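Local coordinates for protein probable zinc protease PqqL (Escherichia coli, PDB 6OFT) that probably acts as a periplasmic zinc-dependent endopeptidase of the M16 family, this chain being the first half of the full-length protein, at residues A[154-159]-A[245-250]; A[255-260]-A[432-437]; A[322-327]-A[336-341]. One frame throughout, in Å; residues are numbered along the deposited sequence.

Contact 1. Residues A[154-159]-A[245-250]; sequences QARRPF and NIINDK
Asn245 lays its side chain over one face of the Phe159 ring. Asn245 CB stands 3.9 Å from the centroid of the Phe159 ring, 21° off the ring normal, a CH-pi contact displaced toward the rim. Asn245 CG comes next, 3.4 Å from Phe159 CE1, because chi1 of -164° sets it anti to the backbone N and carries the amide along the ring. The amide and ring planes are only 16° apart, so the two flat groups are stacked. At the tip, Asn245 OD1 is 3.9 Å from Phe159 CZ, whereas Asn245 ND2 lies 3.4 Å from Phe159 CE1 and 3.5 Å from Ala155 O. The axes of 154-159 and 245-248 come within 9.3 Å of each other; these segments belong to helix 148-160, in the M16 peptidase region, and to strand 242-248, an edge strand of the five-stranded sheet in the inactive M16 region. Further along this seam, Ala155 CB meets Ile247 CG1 at 4.1 Å. Ile247 CD1 approaches Arg156 NH2 at 4.1 Å, the two side chains crossing at about a right angle. The guanidinium has its main polar partner elsewhere: Arg156 NE forms a salt bridge with Glu433.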
loop_
_atom_site.group_PDB
_atom_site.type_symbol
_atom_site.label_atom_id
_atom_site.label_comp_id
_atom_site.label_asym_id
_atom_site.label_seq_id
_atom_site.Cartn_x
_atom_site.Cartn_y
_atom_site.Cartn_z
ATOM N N GLN A 154 -6.507 -14.076 4.927
ATOM C CA GLN A 154 -7.845 -14.606 4.630
ATOM C C GLN A 154 -8.739 -14.640 5.875
ATOM O O GLN A 154 -9.917 -14.285 5.781
ATOM C CB GLN A 154 -7.781 -16.018 4.019
ATOM C CG GLN A 154 -7.289 -16.068 2.577
ATOM C CD GLN A 154 -8.081 -15.233 1.602
ATOM O OE1 GLN A 154 -7.565 -14.280 1.017
ATOM N NE2 GLN A 154 -9.343 -15.572 1.403
ATOM N N ALA A 155 -8.181 -15.081 7.029
ATOM C CA ALA A 155 -8.898 -15.153 8.315
ATOM C C ALA A 155 -9.259 -13.755 8.862
ATOM O O ALA A 155 -10.346 -13.581 9.416
ATOM C CB ALA A 155 -8.077 -15.919 9.342
ATOM N N ARG A 156 -8.340 -12.775 8.715
ATOM C CA ARG A 156 -8.518 -11.384 9.160
ATOM C C ARG A 156 -9.477 -10.615 8.256
ATOM O O ARG A 156 -10.147 -9.680 8.713
ATOM C CB ARG A 156 -7.150 -10.679 9.159
ATOM C CG ARG A 156 -7.130 -9.280 9.800
ATOM C CD ARG A 156 -5.733 -8.704 9.904
ATOM N NE ARG A 156 -4.933 -9.436 10.889
ATOM C CZ ARG A 156 -3.740 -9.965 10.647
ATOM N NH1 ARG A 156 -3.177 -9.833 9.454
ATOM N NH2 ARG A 156 -3.098 -10.626 11.599
ATOM N N ARG A 157 -9.482 -10.974 6.949
ATOM C CA ARG A 157 -10.200 -10.331 5.849
ATOM C C ARG A 157 -11.639 -9.917 6.144
ATOM O O ARG A 157 -11.924 -8.740 5.915
ATOM C CB ARG A 157 -10.158 -11.211 4.588
ATOM C CG ARG A 157 -9.971 -10.415 3.343
ATOM C CD ARG A 157 -9.678 -11.285 2.150
ATOM N NE ARG A 157 -9.587 -10.438 0.965
ATOM C CZ ARG A 157 -10.634 -10.078 0.242
ATOM N NH1 ARG A 157 -11.838 -10.538 0.538
ATOM N NH2 ARG A 157 -10.482 -9.271 -0.798
ATOM N N PRO A 158 -12.568 -10.802 6.627
ATOM C CA PRO A 158 -13.953 -10.349 6.858
ATOM C C PRO A 158 -14.084 -9.247 7.908
ATOM O O PRO A 158 -15.012 -8.439 7.840
ATOM C CB PRO A 158 -14.674 -11.632 7.287
ATOM C CG PRO A 158 -13.826 -12.735 6.759
ATOM C CD PRO A 158 -12.446 -12.247 6.930
ATOM N N PHE A 159 -13.168 -9.236 8.883
ATOM C CA PHE A 159 -13.125 -8.263 9.970
ATOM C C PHE A 159 -12.577 -6.938 9.456
ATOM O O PHE A 159 -13.211 -5.887 9.618
ATOM C CB PHE A 159 -12.266 -8.786 11.148
ATOM C CG PHE A 159 -12.769 -10.076 11.762
ATOM C CD1 PHE A 159 -12.420 -11.310 11.218
ATOM C CD2 PHE A 159 -13.618 -10.056 12.866
ATOM C CE1 PHE A 159 -12.925 -12.503 11.760
ATOM C CE2 PHE A 159 -14.124 -11.247 13.399
ATOM C CZ PHE A 159 -13.774 -12.462 12.845
ATOM N N ASN A 245 -11.714 -12.171 17.190
ATOM C CA ASN A 245 -11.178 -13.260 16.367
ATOM C C ASN A 245 -9.933 -13.898 16.974
ATOM O O ASN A 245 -9.134 -13.222 17.616
ATOM C CB ASN A 245 -10.824 -12.749 14.954
ATOM C CG ASN A 245 -10.637 -13.855 13.937
ATOM O OD1 ASN A 245 -11.112 -14.970 14.106
ATOM N ND2 ASN A 245 -9.938 -13.574 12.862
ATOM N N ILE A 246 -9.770 -15.201 16.755
ATOM C CA ILE A 246 -8.570 -15.931 17.160
ATOM C C ILE A 246 -8.090 -16.630 15.900
ATOM O O ILE A 246 -8.870 -17.347 15.264
ATOM C CB ILE A 246 -8.739 -16.898 18.377
ATOM C CG1 ILE A 246 -9.208 -16.155 19.658
ATOM C CG2 ILE A 246 -7.431 -17.688 18.657
ATOM C CD1 ILE A 246 -9.835 -17.131 20.779
ATOM N N ILE A 247 -6.843 -16.332 15.480
ATOM C CA ILE A 247 -6.240 -16.936 14.294
ATOM C C ILE A 247 -5.341 -18.054 14.772
ATOM O O ILE A 247 -4.331 -17.800 15.429
ATOM C CB ILE A 247 -5.500 -15.922 13.369
ATOM C CG1 ILE A 247 -6.446 -14.782 12.928
ATOM C CG2 ILE A 247 -4.878 -16.652 12.148
ATOM C CD1 ILE A 247 -5.813 -13.667 12.214
ATOM N N ASN A 248 -5.734 -19.294 14.478
ATOM C CA ASN A 248 -4.964 -20.465 14.859
ATOM C C ASN A 248 -4.266 -21.035 13.610
ATOM O O ASN A 248 -4.928 -21.566 12.709
ATOM C CB ASN A 248 -5.864 -21.509 15.544
ATOM C CG ASN A 248 -5.128 -22.595 16.306
ATOM O OD1 ASN A 248 -4.017 -23.019 15.954
ATOM N ND2 ASN A 248 -5.747 -23.083 17.372
ATOM N N ASP A 249 -2.934 -20.872 13.543
ATOM C CA ASP A 249 -2.110 -21.372 12.435
ATOM C C ASP A 249 -0.765 -21.820 12.981
ATOM O O ASP A 249 0.016 -20.997 13.461
ATOM C CB ASP A 249 -1.946 -20.315 11.325
ATOM C CG ASP A 249 -1.495 -20.827 9.955
ATOM O OD1 ASP A 249 -1.950 -20.272 8.938
ATOM O OD2 ASP A 249 -0.666 -21.770 9.905
ATOM N N LYS A 250 -0.499 -23.133 12.901
ATOM C CA LYS A 250 0.719 -23.775 13.408
ATOM C C LYS A 250 1.993 -23.271 12.734
ATOM O O LYS A 250 3.060 -23.330 13.347
ATOM C CB LYS A 250 0.615 -25.310 13.337
ATOM C CG LYS A 250 -0.628 -25.873 14.029
ATOM C CD LYS A 250 -0.316 -27.043 14.958
ATOM C CE LYS A 250 -1.569 -27.697 15.499
ATOM N NZ LYS A 250 -2.341 -26.797 16.403
#

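Contact 2. Residues A[255-260]-A[432-437]; sequences NGIALY and WEQMVN
Leu259 puts CD1 over the indole of Trp432, 3.9 Å from the centroid of the five-membered ring and 14° off its normal, a CH-pi contact. On the same sheet face, Ile257 CD1 reaches Trp432 CE3 at 4.1 Å, and Ile257 CG1 runs beside Gln434 CG at 3.8 Å, both chains pointing the same way. Phe244 and helix 448-459 supply further neighbours of the indole; an alanine at Trp432 would probably open a gap among them and leave Leu259 CD1 without its aromatic platform. The backbones form an antiparallel ladder within the five-stranded sheet, where strand 430-436 lies between strands 242-248 and 256-264. Ala258 and Glu433 are a hydrogen-bonded pair, with Ala258 N to Glu433 O and Glu433 N to Ala258 O both 2.8 Å. Gly256 and Met435 repeat the pattern, Met435 N to Gly256 O being 2.9 Å. Past the ladder, Asn255 ND2 donates to Asn437 OD1 at 3.0 Å, coming from 51° out of the carbonyl plane; Asn255 ND2 also bonds to Asp328 O, and Asn437 ND2 to Asn252 O. On the other face, Glu433 CG sits anti to the backbone N (chi1 -175°) and the extended chain slants across Tyr260; its OE1 and OE2 form salt bridges with Arg156 and Arg323, respectively. Two cationic partners on one buried carboxylate would be expected to favour its ionised form.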
loop_
_atom_site.group_PDB
_atom_site.type_symbol
_atom_site.label_atom_id
_atom_site.label_comp_id
_atom_site.label_asym_id
_atom_site.label_seq_id
_atom_site.Cartn_x
_atom_site.Cartn_y
_atom_site.Cartn_z
ATOM N N ASN A 255 2.995 -15.331 18.512
ATOM C CA ASN A 255 1.720 -15.326 19.218
ATOM C C ASN A 255 1.522 -13.932 19.776
ATOM O O ASN A 255 2.503 -13.269 20.101
ATOM C CB ASN A 255 1.682 -16.368 20.335
ATOM C CG ASN A 255 1.756 -17.793 19.836
ATOM O OD1 ASN A 255 1.166 -18.173 18.813
ATOM N ND2 ASN A 255 2.492 -18.617 20.550
ATOM N N GLY A 256 0.276 -13.475 19.851
ATOM C CA GLY A 256 0.001 -12.140 20.369
ATOM C C GLY A 256 -1.446 -11.709 20.354
ATOM O O GLY A 256 -2.343 -12.490 20.024
ATOM N N ILE A 257 -1.663 -10.443 20.721
ATOM C CA ILE A 257 -2.975 -9.812 20.806
ATOM C C ILE A 257 -2.925 -8.431 20.147
ATOM O O ILE A 257 -1.940 -7.715 20.286
ATOM C CB ILE A 257 -3.504 -9.785 22.283
ATOM C CG1 ILE A 257 -4.988 -9.312 22.359
ATOM C CG2 ILE A 257 -2.578 -8.981 23.228
ATOM C CD1 ILE A 257 -5.732 -9.622 23.664
ATOM N N ALA A 258 -3.988 -8.069 19.421
ATOM C CA ALA A 258 -4.066 -6.769 18.785
ATOM C C ALA A 258 -5.486 -6.200 18.841
ATOM O O ALA A 258 -6.465 -6.954 18.800
ATOM C CB ALA A 258 -3.591 -6.870 17.335
ATOM N N LEU A 259 -5.577 -4.891 18.951
ATOM C CA LEU A 259 -6.865 -4.165 18.839
ATOM C C LEU A 259 -6.813 -3.358 17.535
ATOM O O LEU A 259 -5.857 -2.627 17.372
ATOM C CB LEU A 259 -7.076 -3.242 20.032
ATOM C CG LEU A 259 -8.280 -2.312 19.933
ATOM C CD1 LEU A 259 -9.561 -3.086 19.739
ATOM C CD2 LEU A 259 -8.399 -1.427 21.154
ATOM N N TYR A 260 -7.761 -3.560 16.642
ATOM C CA TYR A 260 -7.849 -2.876 15.357
ATOM C C TYR A 260 -9.027 -1.920 15.357
ATOM O O TYR A 260 -10.127 -2.304 15.754
ATOM C CB TYR A 260 -8.090 -3.892 14.231
ATOM C CG TYR A 260 -6.889 -4.710 13.801
ATOM C CD1 TYR A 260 -6.457 -5.799 14.554
ATOM C CD2 TYR A 260 -6.255 -4.467 12.583
ATOM C CE1 TYR A 260 -5.384 -6.587 14.140
ATOM C CE2 TYR A 260 -5.172 -5.243 12.164
ATOM C CZ TYR A 260 -4.719 -6.282 12.962
ATOM O OH TYR A 260 -3.647 -7.045 12.561
ATOM N N TRP A 432 -10.984 -7.142 18.258
ATOM C CA TRP A 432 -9.889 -7.763 19.037
ATOM C C TRP A 432 -9.392 -8.981 18.275
ATOM O O TRP A 432 -10.206 -9.700 17.758
ATOM C CB TRP A 432 -10.352 -8.175 20.432
ATOM C CG TRP A 432 -10.467 -7.022 21.365
ATOM C CD1 TRP A 432 -11.594 -6.343 21.667
ATOM C CD2 TRP A 432 -9.406 -6.390 22.087
ATOM N NE1 TRP A 432 -11.308 -5.342 22.534
ATOM C CE2 TRP A 432 -9.977 -5.335 22.809
ATOM C CE3 TRP A 432 -8.038 -6.615 22.203
ATOM C CZ2 TRP A 432 -9.230 -4.503 23.632
ATOM C CZ3 TRP A 432 -7.303 -5.797 23.016
ATOM C CH2 TRP A 432 -7.886 -4.746 23.713
ATOM N N GLU A 433 -8.106 -9.189 18.237
ATOM C CA GLU A 433 -7.566 -10.341 17.546
ATOM C C GLU A 433 -6.395 -10.976 18.281
ATOM O O GLU A 433 -5.470 -10.286 18.692
ATOM C CB GLU A 433 -7.151 -9.938 16.126
ATOM C CG GLU A 433 -6.680 -11.087 15.255
ATOM C CD GLU A 433 -5.884 -10.565 14.083
ATOM O OE1 GLU A 433 -6.506 -10.247 13.046
ATOM O OE2 GLU A 433 -4.647 -10.431 14.214
ATOM N N GLN A 434 -6.426 -12.301 18.399
ATOM C CA GLN A 434 -5.341 -13.074 18.979
ATOM C C GLN A 434 -4.805 -14.037 17.947
ATOM O O GLN A 434 -5.569 -14.573 17.154
ATOM C CB GLN A 434 -5.774 -13.822 20.242
ATOM C CG GLN A 434 -5.748 -12.925 21.479
ATOM C CD GLN A 434 -6.491 -13.516 22.639
ATOM O OE1 GLN A 434 -5.921 -13.809 23.690
ATOM N NE2 GLN A 434 -7.786 -13.689 22.483
ATOM N N MET A 435 -3.494 -14.261 17.968
ATOM C CA MET A 435 -2.825 -15.181 17.054
ATOM C C MET A 435 -2.154 -16.252 17.879
ATOM O O MET A 435 -1.463 -15.932 18.843
ATOM C CB MET A 435 -1.833 -14.428 16.164
ATOM C CG MET A 435 -2.523 -13.644 15.071
ATOM S SD MET A 435 -1.419 -12.631 14.067
ATOM C CE MET A 435 -0.483 -13.933 13.162
ATOM N N VAL A 436 -2.474 -17.525 17.581
ATOM C CA VAL A 436 -1.962 -18.707 18.291
ATOM C C VAL A 436 -1.374 -19.725 17.298
ATOM O O VAL A 436 -1.879 -19.846 16.178
ATOM C CB VAL A 436 -2.973 -19.334 19.291
ATOM C CG1 VAL A 436 -3.274 -18.371 20.431
ATOM C CG2 VAL A 436 -4.266 -19.785 18.609
ATOM N N ASN A 437 -0.281 -20.408 17.685
ATOM C CA ASN A 437 0.380 -21.362 16.780
ATOM C C ASN A 437 0.547 -22.778 17.356
ATOM O O ASN A 437 1.149 -23.637 16.716
ATOM C CB ASN A 437 1.724 -20.803 16.274
ATOM C CG ASN A 437 2.745 -20.455 17.328
ATOM O OD1 ASN A 437 2.634 -20.808 18.510
ATOM N ND2 ASN A 437 3.773 -19.746 16.904
#

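Contact 3. Residues A[322-327]-A[336-341]; sequences FRVNAR and NALMAE
Strand 322-326 and helix 336-341 run roughly antiparallel, with their axes 8.2 Å apart at closest approach, an angle of 149° between their directions, and the CA atoms of Val324 and Leu338 separated by 5.9 Å. Val324 and Leu338 point toward each other's segment and slide past in opposite directions, bringing Val324 CG2 to 3.7 Å from Leu338 CB. The other branch, Val324 CG1, meets Ala337 CB at 4.1 Å. Leu338 has its CG anti to the backbone N (chi1 -175°), and from there its two methyls reach the CB and carbonyl of Phe322: Leu338 CD1 lies 3.9 Å from Phe322 CB, and Leu338 CD2 comes to 3.5 Å from Phe322 O. The Phe322 ring lies beyond this contact, against Phe287 and Trp421. Arg323, between Phe322 and Val324 in sequence, starts away from the helix, so the face turned to the helix carries Phe322 and Val324. The unit is a strand followed after a short turn by helix 331-348, which packs back on its own sheet in the inactive M16 region. Since the side-chain to side-chain contacts all join aliphatic carbons, the contact rests mainly on burial of aliphatic surface, with no hydrogen bond between the segments to fix its direction.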
loop_
_atom_site.group_PDB
_atom_site.type_symbol
_atom_site.label_atom_id
_atom_site.label_comp_id
_atom_site.label_asym_id
_atom_site.label_seq_id
_atom_site.Cartn_x
_atom_site.Cartn_y
_atom_site.Cartn_z
ATOM N N PHE A 322 -3.146 -1.774 17.353
ATOM C CA PHE A 322 -2.195 -1.758 18.468
ATOM C C PHE A 322 -1.948 -3.201 18.850
ATOM O O PHE A 322 -2.869 -3.893 19.273
ATOM C CB PHE A 322 -2.734 -0.926 19.642
ATOM C CG PHE A 322 -3.081 0.494 19.252
ATOM C CD1 PHE A 322 -4.372 0.827 18.848
ATOM C CD2 PHE A 322 -2.119 1.495 19.279
ATOM C CE1 PHE A 322 -4.687 2.130 18.456
ATOM C CE2 PHE A 322 -2.433 2.804 18.892
ATOM C CZ PHE A 322 -3.716 3.115 18.485
ATOM N N ARG A 323 -0.714 -3.670 18.641
ATOM C CA ARG A 323 -0.331 -5.055 18.874
ATOM C C ARG A 323 0.756 -5.237 19.923
ATOM O O ARG A 323 1.686 -4.438 19.995
ATOM C CB ARG A 323 0.088 -5.693 17.535
ATOM C CG ARG A 323 0.502 -7.171 17.627
ATOM C CD ARG A 323 0.933 -7.729 16.286
ATOM N NE ARG A 323 -0.151 -7.729 15.300
ATOM C CZ ARG A 323 -1.130 -8.628 15.264
ATOM N NH1 ARG A 323 -1.180 -9.602 16.166
ATOM N NH2 ARG A 323 -2.069 -8.558 14.328
ATOM N N VAL A 324 0.630 -6.312 20.729
ATOM C CA VAL A 324 1.623 -6.742 21.703
ATOM C C VAL A 324 1.920 -8.220 21.399
ATOM O O VAL A 324 0.999 -9.044 21.388
ATOM C CB VAL A 324 1.239 -6.492 23.194
ATOM C CG1 VAL A 324 2.169 -7.252 24.134
ATOM C CG2 VAL A 324 1.252 -5.002 23.538
ATOM N N ASN A 325 3.199 -8.541 21.134
ATOM C CA ASN A 325 3.652 -9.900 20.856
ATOM C C ASN A 325 3.947 -10.631 22.156
ATOM O O ASN A 325 4.626 -10.098 23.040
ATOM C CB ASN A 325 4.853 -9.897 19.917
ATOM C CG ASN A 325 4.607 -9.133 18.628
ATOM O OD1 ASN A 325 5.386 -8.254 18.249
ATOM N ND2 ASN A 325 3.505 -9.430 17.940
ATOM N N ALA A 326 3.387 -11.841 22.287
ATOM C CA ALA A 326 3.523 -12.675 23.471
ATOM C C ALA A 326 4.857 -13.397 23.584
ATOM O O ALA A 326 5.461 -13.794 22.582
ATOM C CB ALA A 326 2.384 -13.675 23.544
ATOM N N ARG A 327 5.305 -13.554 24.833
ATOM C CA ARG A 327 6.498 -14.297 25.212
ATOM C C ARG A 327 5.999 -15.742 25.263
ATOM O O ARG A 327 5.199 -16.080 26.144
ATOM C CB ARG A 327 6.987 -13.819 26.590
ATOM C CG ARG A 327 8.121 -14.637 27.176
ATOM C CD ARG A 327 8.450 -14.157 28.575
ATOM N NE ARG A 327 9.682 -14.757 29.089
ATOM C CZ ARG A 327 10.901 -14.290 28.841
ATOM N NH1 ARG A 327 11.964 -14.896 29.350
ATOM N NH2 ARG A 327 11.068 -13.220 28.071
ATOM N N ASN A 336 -2.462 -8.227 29.160
ATOM C CA ASN A 336 -2.199 -7.321 30.279
ATOM C C ASN A 336 -1.390 -6.106 29.859
ATOM O O ASN A 336 -1.841 -4.985 30.099
ATOM C CB ASN A 336 -1.572 -8.050 31.468
ATOM C CG ASN A 336 -2.602 -8.688 32.361
ATOM O OD1 ASN A 336 -3.454 -8.016 32.941
ATOM N ND2 ASN A 336 -2.557 -9.996 32.494
ATOM N N ALA A 337 -0.251 -6.318 29.157
ATOM C CA ALA A 337 0.626 -5.246 28.652
ATOM C C ALA A 337 -0.103 -4.280 27.715
ATOM O O ALA A 337 0.041 -3.064 27.868
ATOM C CB ALA A 337 1.836 -5.839 27.946
ATOM N N LEU A 338 -0.890 -4.822 26.758
ATOM C CA LEU A 338 -1.640 -4.026 25.799
ATOM C C LEU A 338 -2.707 -3.179 26.478
ATOM O O LEU A 338 -2.761 -1.973 26.235
ATOM C CB LEU A 338 -2.249 -4.912 24.676
ATOM C CG LEU A 338 -2.981 -4.198 23.508
ATOM C CD1 LEU A 338 -2.111 -3.134 22.841
ATOM C CD2 LEU A 338 -3.477 -5.210 22.473
ATOM N N MET A 339 -3.553 -3.810 27.316
ATOM C CA MET A 339 -4.636 -3.155 28.049
ATOM C C MET A 339 -4.114 -2.054 28.972
ATOM O O MET A 339 -4.731 -0.990 29.069
ATOM C CB MET A 339 -5.396 -4.203 28.882
ATOM C CG MET A 339 -6.878 -3.924 29.008
ATOM S SD MET A 339 -7.751 -4.093 27.428
ATOM C CE MET A 339 -7.711 -5.907 27.222
ATOM N N ALA A 340 -3.004 -2.336 29.683
ATOM C CA ALA A 340 -2.351 -1.421 30.621
ATOM C C ALA A 340 -1.850 -0.182 29.897
ATOM O O ALA A 340 -2.082 0.916 30.391
ATOM C CB ALA A 340 -1.190 -2.119 31.310
ATOM N N GLU A 341 -1.222 -0.345 28.698
ATOM C CA GLU A 341 -0.714 0.792 27.925
ATOM C C GLU A 341 -1.838 1.642 27.329
ATOM O O GLU A 341 -1.725 2.861 27.319
ATOM C CB GLU A 341 0.291 0.366 26.843
ATOM C CG GLU A 341 1.236 1.510 26.480
ATOM C CD GLU A 341 1.987 1.437 25.162
ATOM O OE1 GLU A 341 2.519 0.352 24.836
ATOM O OE2 GLU A 341 2.066 2.476 24.466
#

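From the N terminus, contact 1 comes first: 154-159 meets 245-250 across an 85-residue interval, joining a helix of the M16 peptidase region to an edge strand of the five-stranded sheet. It closes before contact 2 opens at 255-260, so these two loops are in series. Contact 2 closes only at 432-437, and its long loop encloses contact 3, a local strand-helix return between 322-327 and 336-341; none of the loops cross. All three reach one sheet, in which strands 242-248, 430-436, 256-264 and 317-326 are successive neighbours. Backbone bonds from Ile247 N to Gln434 O and from Leu259 O to Phe322 N pass from contact to contact.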